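Local coordinates for protein SusD homolog (PDB 3EHM) that probably binds mucin O-glycans at the outer membrane of a human gut symbiont, as a SusD-family lipoprotein that takes part in their utilization, at residues N50-T55 against Y90-F95; F83-N89 against R488-T494; H409-G414 against P527-N531. All coordinates share one frame; numbering follows the deposited sequence.

Contact 1 of 3, residues N50-T55 against Y90-F95; sequences NDLQNT and YAYQNF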
loop_
_atom_site.group_PDB
_atom_site.type_symbol
_atom_site.label_atom_id
_atom_site.label_comp_id
_atom_site.label_asym_id
_atom_site.label_seq_id
_atom_site.Cartn_x
_atom_site.Cartn_y
_atom_site.Cartn_z
ATOM N N ASN A 50 -3.070 -6.786 -15.352
ATOM C CA ASN A 50 -4.391 -7.207 -14.908
ATOM C C ASN A 50 -4.273 -7.518 -13.415
ATOM O O ASN A 50 -5.169 -7.206 -12.633
ATOM C CB ASN A 50 -4.867 -8.468 -15.653
ATOM C CG ASN A 50 -5.185 -8.212 -17.124
ATOM O OD1 ASN A 50 -5.412 -7.076 -17.538
ATOM N ND2 ASN A 50 -5.224 -9.284 -17.913
ATOM N N ASP A 51 -3.153 -8.121 -13.023
ATOM C CA ASP A 51 -2.941 -8.469 -11.620
ATOM C C ASP A 51 -2.862 -7.216 -10.744
ATOM O O ASP A 51 -3.464 -7.165 -9.674
ATOM C CB ASP A 51 -1.654 -9.281 -11.456
ATOM C CG ASP A 51 -1.710 -10.635 -12.148
ATOM O OD1 ASP A 51 -0.672 -11.327 -12.154
ATOM O OD2 ASP A 51 -2.774 -11.018 -12.675
ATOM N N LEU A 52 -2.116 -6.213 -11.199
ATOM C CA LEU A 52 -1.962 -4.969 -10.441
ATOM C C LEU A 52 -3.299 -4.249 -10.278
ATOM O O LEU A 52 -3.518 -3.545 -9.292
ATOM C CB LEU A 52 -0.965 -4.043 -11.135
ATOM C CG LEU A 52 -0.589 -2.798 -10.329
ATOM C CD1 LEU A 52 0.177 -3.226 -9.078
ATOM C CD2 LEU A 52 0.256 -1.868 -11.177
ATOM N N GLN A 53 -4.188 -4.416 -11.251
ATOM C CA GLN A 53 -5.511 -3.800 -11.168
ATOM C C GLN A 53 -6.219 -4.354 -9.941
ATOM O O GLN A 53 -6.814 -3.616 -9.147
ATOM C CB GLN A 53 -6.345 -4.142 -12.403
ATOM C CG GLN A 53 -6.292 -3.116 -13.513
ATOM C CD GLN A 53 -7.369 -3.351 -14.556
ATOM O OE1 GLN A 53 -7.779 -2.425 -15.259
ATOM N NE2 GLN A 53 -7.828 -4.592 -14.666
ATOM N N ASN A 54 -6.133 -5.671 -9.801
ATOM C CA ASN A 54 -6.761 -6.412 -8.714
ATOM C C ASN A 54 -6.205 -6.058 -7.338
ATOM O O ASN A 54 -6.956 -5.947 -6.368
ATOM C CB ASN A 54 -6.589 -7.916 -8.977
ATOM C CG ASN A 54 -7.186 -8.780 -7.881
ATOM O OD1 ASN A 54 -6.502 -9.636 -7.310
ATOM N ND2 ASN A 54 -8.464 -8.574 -7.589
ATOM N N THR A 55 -4.894 -5.863 -7.252
ATOM C CA THR A 55 -4.266 -5.556 -5.972
ATOM C C THR A 55 -4.172 -4.075 -5.621
ATOM O O THR A 55 -4.419 -3.692 -4.478
ATOM C CB THR A 55 -2.827 -6.124 -5.905
ATOM O OG1 THR A 55 -1.988 -5.414 -6.827
ATOM C CG2 THR A 55 -2.815 -7.601 -6.265
ATOM N N TYR A 90 -8.757 -14.690 -7.210
ATOM C CA TYR A 90 -7.724 -14.007 -7.980
ATOM C C TYR A 90 -6.852 -13.192 -7.022
ATOM O O TYR A 90 -5.626 -13.191 -7.133
ATOM C CB TYR A 90 -8.396 -13.106 -9.018
ATOM C CG TYR A 90 -7.480 -12.437 -10.021
ATOM C CD1 TYR A 90 -6.384 -13.108 -10.566
ATOM C CD2 TYR A 90 -7.765 -11.155 -10.488
ATOM C CE1 TYR A 90 -5.594 -12.514 -11.561
ATOM C CE2 TYR A 90 -6.993 -10.556 -11.479
ATOM C CZ TYR A 90 -5.911 -11.237 -12.014
ATOM O OH TYR A 90 -5.170 -10.638 -13.011
ATOM N N ALA A 91 -7.497 -12.522 -6.069
ATOM C CA ALA A 91 -6.798 -11.709 -5.081
ATOM C C ALA A 91 -5.910 -12.574 -4.189
ATOM O O ALA A 91 -4.784 -12.200 -3.869
ATOM C CB ALA A 91 -7.804 -10.943 -4.231
ATOM N N TYR A 92 -6.424 -13.730 -3.783
ATOM C CA TYR A 92 -5.649 -14.632 -2.941
ATOM C C TYR A 92 -4.383 -15.039 -3.694
ATOM O O TYR A 92 -3.315 -15.181 -3.103
ATOM C CB TYR A 92 -6.465 -15.879 -2.593
ATOM C CG TYR A 92 -5.842 -16.734 -1.508
ATOM C CD1 TYR A 92 -5.896 -16.348 -0.172
ATOM C CD2 TYR A 92 -5.218 -17.939 -1.819
ATOM C CE1 TYR A 92 -5.347 -17.147 0.834
ATOM C CE2 TYR A 92 -4.666 -18.747 -0.823
ATOM C CZ TYR A 92 -4.735 -18.347 0.499
ATOM O OH TYR A 92 -4.203 -19.151 1.488
ATOM N N GLN A 93 -4.503 -15.227 -5.003
ATOM C CA GLN A 93 -3.343 -15.605 -5.802
ATOM C C GLN A 93 -2.331 -14.459 -5.858
ATOM O O GLN A 93 -1.135 -14.657 -5.634
ATOM C CB GLN A 93 -3.760 -15.966 -7.233
ATOM C CG GLN A 93 -4.775 -17.098 -7.346
ATOM C CD GLN A 93 -5.166 -17.383 -8.791
ATOM O OE1 GLN A 93 -5.281 -16.469 -9.611
ATOM N NE2 GLN A 93 -5.388 -18.652 -9.101
ATOM N N ASN A 94 -2.822 -13.260 -6.158
ATOM C CA ASN A 94 -1.961 -12.090 -6.288
ATOM C C ASN A 94 -1.345 -11.584 -4.989
ATOM O O ASN A 94 -0.292 -10.947 -5.011
ATOM C CB ASN A 94 -2.724 -10.956 -6.984
ATOM C CG ASN A 94 -3.131 -11.316 -8.404
ATOM O OD1 ASN A 94 -2.380 -11.976 -9.130
ATOM N ND2 ASN A 94 -4.315 -10.877 -8.811
ATOM N N PHE A 95 -1.991 -11.862 -3.860
ATOM C CA PHE A 95 -1.469 -11.418 -2.572
ATOM C C PHE A 95 -0.745 -12.511 -1.789
ATOM O O PHE A 95 0.136 -12.209 -0.986
ATOM C CB PHE A 95 -2.598 -10.862 -1.689
ATOM C CG PHE A 95 -3.006 -9.450 -2.019
ATOM C CD1 PHE A 95 -4.304 -9.166 -2.442
ATOM C CD2 PHE A 95 -2.102 -8.400 -1.881
ATOM C CE1 PHE A 95 -4.697 -7.855 -2.719
ATOM C CE2 PHE A 95 -2.486 -7.081 -2.155
ATOM C CZ PHE A 95 -3.787 -6.810 -2.576
#
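Asn-54 and Asn-94 meet at the buried part of a steep helix crossing, where the short axes of 50-55 and 90-95 pass 9.6 Å apart at 102°. The amide of Asn-94 gives ND2 to Asn-54 OD1 at 2.9 Å, and the N-H points nearly at the oxygen (160°). The acceptor lies close to the Asn-94 amide plane, while the donor is tilted out of the Asn-54 carbonyl plane. Asn-54 ND2 is held by Glu-78. Next to it the packing is close: Thr-55 CG2 comes within 3.4 Å of Asn-94 CB and also sits over one face of the Phe-95 ring, a CH-pi contact with CG2 4.0 Å from the centroid. Arg-135 and Val-139 of helix 116-140 close in on Phe-95.

The other side is less enclosed, since Asn-50, Asp-51 and Tyr-90 are partly exposed. CG of Tyr-90 stands opposite the backbone N (chi1 -173°), which sends the ring past the Asn-54 side chain in the opposite direction, amide and ring planes only modestly inclined, with Asn-54 CG 3.6 Å from Tyr-90 CD2. The Tyr-90 hydroxyl donates to Asp-51 OD2, though the modelled 2.4 Å between OH and OD2 is doubtfully short. Helix 47-57 thus joins helix 85-110 largely through polar groups, the buried Asn-54 amide being paired at both oxygen and nitrogen, which suggests that the angle-dependent amide bond, more than apolar contact, sets how the helices meet.

Contact 2 of 3, residues F83-N89 against R488-T494; sequences FTDSRMN and RFRFAPT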
loop_
_atom_site.group_PDB
_atom_site.type_symbol
_atom_site.label_atom_id
_atom_site.label_comp_id
_atom_site.label_asym_id
_atom_site.label_seq_id
_atom_site.Cartn_x
_atom_site.Cartn_y
_atom_site.Cartn_z
ATOM N N PHE A 83 -17.206 -8.450 -3.971
ATOM C CA PHE A 83 -16.153 -9.446 -3.828
ATOM C C PHE A 83 -16.569 -10.850 -4.258
ATOM O O PHE A 83 -16.790 -11.732 -3.428
ATOM C CB PHE A 83 -15.652 -9.454 -2.380
ATOM C CG PHE A 83 -15.143 -8.113 -1.900
ATOM C CD1 PHE A 83 -14.683 -7.156 -2.804
ATOM C CD2 PHE A 83 -15.082 -7.825 -0.539
ATOM C CE1 PHE A 83 -14.167 -5.932 -2.358
ATOM C CE2 PHE A 83 -14.566 -6.604 -0.081
ATOM C CZ PHE A 83 -14.109 -5.659 -0.993
ATOM N N THR A 84 -16.644 -11.049 -5.569
ATOM C CA THR A 84 -17.045 -12.330 -6.142
ATOM C C THR A 84 -16.031 -13.439 -5.916
ATOM O O THR A 84 -14.860 -13.187 -5.633
ATOM C CB THR A 84 -17.269 -12.208 -7.647
ATOM O OG1 THR A 84 -16.024 -11.899 -8.284
ATOM C CG2 THR A 84 -18.276 -11.100 -7.944
ATOM N N ASP A 85 -16.498 -14.675 -6.054
ATOM C CA ASP A 85 -15.654 -15.843 -5.865
ATOM C C ASP A 85 -14.429 -15.790 -6.782
ATOM O O ASP A 85 -13.300 -15.994 -6.335
ATOM C CB ASP A 85 -16.458 -17.116 -6.156
ATOM C CG ASP A 85 -15.875 -18.337 -5.478
ATOM O OD1 ASP A 85 -16.135 -18.528 -4.271
ATOM O OD2 ASP A 85 -15.146 -19.097 -6.148
ATOM N N SER A 86 -14.651 -15.505 -8.062
ATOM C CA SER A 86 -13.549 -15.447 -9.017
ATOM C C SER A 86 -12.535 -14.344 -8.710
ATOM O O SER A 86 -11.332 -14.581 -8.768
ATOM C CB SER A 86 -14.082 -15.259 -10.441
ATOM O OG SER A 86 -14.804 -14.049 -10.549
ATOM N N ARG A 87 -13.010 -13.147 -8.373
ATOM C CA ARG A 87 -12.094 -12.044 -8.080
ATOM C C ARG A 87 -11.347 -12.181 -6.751
ATOM O O ARG A 87 -10.211 -11.718 -6.629
ATOM C CB ARG A 87 -12.837 -10.704 -8.126
ATOM C CG ARG A 87 -13.386 -10.348 -9.511
ATOM C CD ARG A 87 -12.283 -10.219 -10.571
ATOM N NE ARG A 87 -11.403 -9.078 -10.335
ATOM C CZ ARG A 87 -10.473 -8.656 -11.187
ATOM N NH1 ARG A 87 -10.295 -9.281 -12.346
ATOM N NH2 ARG A 87 -9.719 -7.607 -10.880
HETATM N N MSE A 88 -11.980 -12.801 -5.755
HETATM C CA MSE A 88 -11.336 -12.989 -4.457
HETATM C C MSE A 88 -10.325 -14.127 -4.545
HETATM O O MSE A 88 -9.302 -14.123 -3.857
HETATM C CB MSE A 88 -12.377 -13.279 -3.373
HETATM C CG MSE A 88 -13.194 -12.059 -2.988
HETATM SE SE MSE A 88 -12.057 -10.580 -2.403
HETATM C CE MSE A 88 -11.985 -9.560 -4.049
ATOM N N ASN A 89 -10.616 -15.110 -5.387
ATOM C CA ASN A 89 -9.691 -16.215 -5.590
ATOM C C ASN A 89 -8.477 -15.616 -6.301
ATOM O O ASN A 89 -7.324 -15.968 -6.026
ATOM C CB ASN A 89 -10.340 -17.282 -6.469
ATOM C CG ASN A 89 -9.349 -18.305 -6.967
ATOM O OD1 ASN A 89 -9.094 -18.408 -8.170
ATOM N ND2 ASN A 89 -8.774 -19.067 -6.047
ATOM N N ARG A 488 -11.804 -4.863 4.511
ATOM C CA ARG A 488 -10.957 -5.988 4.115
ATOM C C ARG A 488 -11.570 -6.696 2.920
ATOM O O ARG A 488 -12.730 -6.469 2.588
ATOM C CB ARG A 488 -10.868 -7.003 5.263
ATOM C CG ARG A 488 -12.228 -7.644 5.616
ATOM C CD ARG A 488 -12.132 -8.659 6.762
ATOM N NE ARG A 488 -11.515 -9.928 6.366
ATOM C CZ ARG A 488 -12.164 -10.942 5.799
ATOM N NH1 ARG A 488 -13.464 -10.856 5.551
ATOM N NH2 ARG A 488 -11.513 -12.051 5.477
ATOM N N PHE A 489 -10.779 -7.551 2.277
ATOM C CA PHE A 489 -11.269 -8.363 1.172
ATOM C C PHE A 489 -11.800 -9.597 1.897
ATOM O O PHE A 489 -11.381 -9.873 3.021
ATOM C CB PHE A 489 -10.122 -8.805 0.248
ATOM C CG PHE A 489 -9.925 -7.934 -0.964
ATOM C CD1 PHE A 489 -10.717 -6.810 -1.180
ATOM C CD2 PHE A 489 -8.933 -8.244 -1.896
ATOM C CE1 PHE A 489 -10.523 -6.004 -2.306
ATOM C CE2 PHE A 489 -8.733 -7.443 -3.022
ATOM C CZ PHE A 489 -9.533 -6.322 -3.225
ATOM N N ARG A 490 -12.720 -10.333 1.281
ATOM C CA ARG A 490 -13.221 -11.549 1.912
ATOM C C ARG A 490 -12.667 -12.703 1.085
ATOM O O ARG A 490 -12.358 -12.529 -0.092
ATOM C CB ARG A 490 -14.755 -11.605 1.901
ATOM C CG ARG A 490 -15.360 -11.884 0.530
ATOM C CD ARG A 490 -16.816 -12.319 0.619
ATOM N NE ARG A 490 -17.355 -12.610 -0.708
ATOM C CZ ARG A 490 -18.474 -13.287 -0.935
ATOM N NH1 ARG A 490 -19.193 -13.749 0.080
ATOM N NH2 ARG A 490 -18.868 -13.514 -2.183
ATOM N N PHE A 491 -12.521 -13.869 1.699
ATOM C CA PHE A 491 -12.029 -15.028 0.966
ATOM C C PHE A 491 -13.143 -15.507 0.049
ATOM O O PHE A 491 -14.318 -15.208 0.277
ATOM C CB PHE A 491 -11.639 -16.147 1.932
ATOM C CG PHE A 491 -10.431 -15.832 2.759
ATOM C CD1 PHE A 491 -9.160 -15.892 2.204
ATOM C CD2 PHE A 491 -10.565 -15.431 4.084
ATOM C CE1 PHE A 491 -8.037 -15.553 2.957
ATOM C CE2 PHE A 491 -9.448 -15.091 4.845
ATOM C CZ PHE A 491 -8.184 -15.151 4.278
ATOM N N ALA A 492 -12.767 -16.232 -0.997
ATOM C CA ALA A 492 -13.739 -16.774 -1.937
ATOM C C ALA A 492 -14.492 -17.890 -1.213
ATOM O O ALA A 492 -13.880 -18.837 -0.722
ATOM C CB ALA A 492 -13.018 -17.326 -3.165
ATOM N N PRO A 493 -15.829 -17.783 -1.119
ATOM C CA PRO A 493 -16.634 -18.802 -0.441
ATOM C C PRO A 493 -16.290 -20.240 -0.837
ATOM O O PRO A 493 -16.167 -21.112 0.023
ATOM C CB PRO A 493 -18.061 -18.416 -0.826
ATOM C CG PRO A 493 -17.985 -16.924 -0.869
ATOM C CD PRO A 493 -16.682 -16.688 -1.617
ATOM N N THR A 494 -16.120 -20.488 -2.133
ATOM C CA THR A 494 -15.809 -21.833 -2.597
ATOM C C THR A 494 -14.469 -22.354 -2.101
ATOM O O THR A 494 -14.246 -23.560 -2.095
ATOM C CB THR A 494 -15.820 -21.934 -4.136
ATOM O OG1 THR A 494 -14.741 -21.164 -4.677
ATOM C CG2 THR A 494 -17.144 -21.430 -4.694
HETATM O O HOH W 1 -9.931 -16.339 -1.751
#
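Phe-83, at the turn into helix 85-110, offers one ring face to the edge of Phe-489. Centroids 5.0 Å apart and planes inclined at 67° make an edge-to-face pair, with Phe-489 CD1 3.6 Å from Phe-83 CZ. Selenomethionine Met-88 reaches Phe-489 through a bent chain: CE, over the ring and 3.9 Å from the centroid, makes a CH-pi contact, and SE, set obliquely to the ring, the Met-aromatic contact.

The carbonyl oxygen of Phe-83 is gripped side-on by Arg-490, by NE at 2.9 Å and NH2 at 3.0 Å, with Phe-83 O close to the guanidinium plane. From CG, set between its backbone N and carbonyl carbon (chi1 73°), the arginine chain extends to NE, while Pro-493 CG rests against a guanidinium face. Residues 83-89 form the start of helix 85-110 in this SusD-like fold: Thr-84 is its N-cap, with OG1 accepting from Arg-87 N, and the loop 488-494 runs past the first turn. In that turn Asp-85 spreads its carboxylate to Thr-494: OD1 takes the backbone N at 2.9 Å, nearly straight at 169°, and OD2 takes OG1 at 2.6 Å, both through syn lone pairs. Ala-492 CB touches Asp-85 O and Met-88 CB, and a water accepts from Ala-492 N and donates, weakly, to Met-88 O.

Further out, Phe-489 pairs with Val-139 through the backbone, Phe-491 stacks on Phe-140, and Tyr-63 touches both Phe-83 and Phe-489.

Contact 3 of 3, residues H409-G414 against P527-N531; sequences HDLSIG and PKQPN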
loop_
_atom_site.group_PDB
_atom_site.type_symbol
_atom_site.label_atom_id
_atom_site.label_comp_id
_atom_site.label_asym_id
_atom_site.label_seq_id
_atom_site.Cartn_x
_atom_site.Cartn_y
_atom_site.Cartn_z
ATOM N N HIS A 409 -18.394 16.159 -2.622
ATOM C CA HIS A 409 -17.980 15.858 -1.267
ATOM C C HIS A 409 -16.976 16.920 -0.854
ATOM O O HIS A 409 -15.957 17.115 -1.517
ATOM C CB HIS A 409 -17.343 14.469 -1.178
ATOM C CG HIS A 409 -16.935 14.092 0.211
ATOM N ND1 HIS A 409 -15.775 14.554 0.796
ATOM C CD2 HIS A 409 -17.567 13.361 1.159
ATOM C CE1 HIS A 409 -15.712 14.126 2.044
ATOM N NE2 HIS A 409 -16.788 13.400 2.291
ATOM N N ASP A 410 -17.280 17.624 0.228
ATOM C CA ASP A 410 -16.388 18.660 0.708
ATOM C C ASP A 410 -15.339 18.030 1.612
ATOM O O ASP A 410 -15.575 17.798 2.797
ATOM C CB ASP A 410 -17.155 19.726 1.481
ATOM C CG ASP A 410 -16.310 20.951 1.743
ATOM O OD1 ASP A 410 -15.069 20.832 1.667
ATOM O OD2 ASP A 410 -16.873 22.025 2.025
ATOM N N LEU A 411 -14.178 17.754 1.036
ATOM C CA LEU A 411 -13.077 17.139 1.762
ATOM C C LEU A 411 -12.461 18.060 2.820
ATOM O O LEU A 411 -11.775 17.590 3.724
ATOM C CB LEU A 411 -11.997 16.708 0.766
ATOM C CG LEU A 411 -10.840 15.843 1.268
ATOM C CD1 LEU A 411 -11.378 14.524 1.820
ATOM C CD2 LEU A 411 -9.877 15.578 0.117
ATOM N N SER A 412 -12.711 19.363 2.716
ATOM C CA SER A 412 -12.132 20.322 3.660
ATOM C C SER A 412 -12.736 20.286 5.054
ATOM O O SER A 412 -12.060 20.604 6.032
ATOM C CB SER A 412 -12.257 21.750 3.116
ATOM O OG SER A 412 -13.609 22.178 3.121
ATOM N N ILE A 413 -14.004 19.900 5.138
ATOM C CA ILE A 413 -14.726 19.857 6.408
ATOM C C ILE A 413 -14.008 19.115 7.527
ATOM O O ILE A 413 -13.830 17.896 7.473
ATOM C CB ILE A 413 -16.123 19.234 6.226
ATOM C CG1 ILE A 413 -16.927 20.058 5.217
ATOM C CG2 ILE A 413 -16.845 19.182 7.566
ATOM C CD1 ILE A 413 -18.294 19.478 4.884
ATOM N N GLY A 414 -13.607 19.870 8.546
ATOM C CA GLY A 414 -12.924 19.299 9.695
ATOM C C GLY A 414 -11.564 18.714 9.368
ATOM O O GLY A 414 -11.004 17.960 10.166
ATOM N N PRO A 527 -11.481 7.875 14.404
ATOM C CA PRO A 527 -12.154 9.104 13.965
ATOM C C PRO A 527 -12.851 9.004 12.611
ATOM O O PRO A 527 -12.540 8.133 11.795
ATOM C CB PRO A 527 -11.021 10.136 13.925
ATOM C CG PRO A 527 -9.924 9.526 14.765
ATOM C CD PRO A 527 -10.022 8.070 14.436
ATOM N N LYS A 528 -13.790 9.920 12.389
ATOM C CA LYS A 528 -14.550 10.001 11.144
ATOM C C LYS A 528 -14.686 11.479 10.789
ATOM O O LYS A 528 -14.804 12.319 11.679
ATOM C CB LYS A 528 -15.938 9.395 11.337
ATOM C CG LYS A 528 -15.918 7.903 11.606
ATOM C CD LYS A 528 -17.174 7.441 12.329
ATOM C CE LYS A 528 -18.436 7.735 11.537
ATOM N NZ LYS A 528 -19.643 7.194 12.235
ATOM N N GLN A 529 -14.665 11.802 9.499
ATOM C CA GLN A 529 -14.799 13.196 9.088
ATOM C C GLN A 529 -16.195 13.704 9.443
ATOM O O GLN A 529 -17.184 13.014 9.214
ATOM C CB GLN A 529 -14.580 13.346 7.580
ATOM C CG GLN A 529 -14.752 14.783 7.094
ATOM C CD GLN A 529 -14.566 14.931 5.598
ATOM O OE1 GLN A 529 -14.805 13.995 4.833
ATOM N NE2 GLN A 529 -14.159 16.120 5.168
ATOM N N PRO A 530 -16.292 14.922 10.008
ATOM C CA PRO A 530 -17.590 15.494 10.382
ATOM C C PRO A 530 -18.530 15.544 9.180
ATOM O O PRO A 530 -18.082 15.549 8.034
ATOM C CB PRO A 530 -17.227 16.898 10.869
ATOM C CG PRO A 530 -15.826 16.746 11.364
ATOM C CD PRO A 530 -15.197 15.855 10.322
ATOM N N ASN A 531 -19.829 15.596 9.449
ATOM C CA ASN A 531 -20.833 15.649 8.393
ATOM C C ASN A 531 -20.984 17.039 7.784
ATOM O O ASN A 531 -21.161 17.115 6.545
ATOM C CB ASN A 531 -22.173 15.158 8.936
ATOM C CG ASN A 531 -22.120 13.708 9.359
ATOM O OD1 ASN A 531 -21.824 12.825 8.548
ATOM N ND2 ASN A 531 -22.394 13.449 10.633
#
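The imidazole of His-409 and the amide of Gln-529 are turned 47° against each other and meet at an edge: Gln-529 OE1 lies in the plane of the histidine ring, 2.9 Å from His-409 CE1. Although His-409 NE2 is also near, its direction is too poor for a hydrogen bond with that oxygen, which instead accepts from Arg-484 NH1. The other end of the amide is directed at the backbone. Gln-529 NE2 donates to Ile-413 O at 2.9 Å with an N-H angle of 163°, the acceptor being in the amide plane and the donor in turn on a lone pair of the carbonyl. A second, weak bond joins NE2 to Asp-410 O at 3.2 Å. The side chain gets there fully stretched, CG lying opposite the backbone N (chi1 178°) and the chain running straight on to the amide.

Those carbonyls belong to a type I beta turn, Asp-410 to Ile-413, so the glutamine fastens the C-terminal tail to a turn in the long loop between helices 384-388 and 429-445. With an alanine in place of Gln-529, Ile-413 O would probably lose this donor and Arg-484 NH1 one acceptor, so that the tail is held less firmly to the turn.

Within the same loop Asp-410 OD1 accepts from Ser-412 N at 3.0 Å, an Asx turn. Beyond the amide the contact becomes apolar and more exposed. Ile-413 CG2 lies 4.0 Å from Pro-530 CB, and the proline ring reaches Gly-414, with Pro-530 CD 4.2 Å from Gly-414 CA. Gly-414 has a positive phi, and a beta carbon there would clash with Pro-530 CG. Pro-530 also touches Asn-426.

Contacts 1 and 2 share helix 85-110 and touch, their centres 11 Å apart: Ala-91 and Phe-95 of contact 1 pack on Phe-489 of contact 2. Contact 1, between two helices, is buried and nonetheless mostly polar. Contact 2, where a loop near the C-terminus meets the helix start, is partly buried and divides into an aromatic and selenium cluster inside and a carboxylate hydrogen-bonded to a threonine at the more exposed end. Contact 3 lies about 31 Å from both, centre to centre, with no shared element; it joins two irregular segments toward the periphery, burying the least surface (278 Å²), its polar part resting on one side-chain amide against backbone carbonyls.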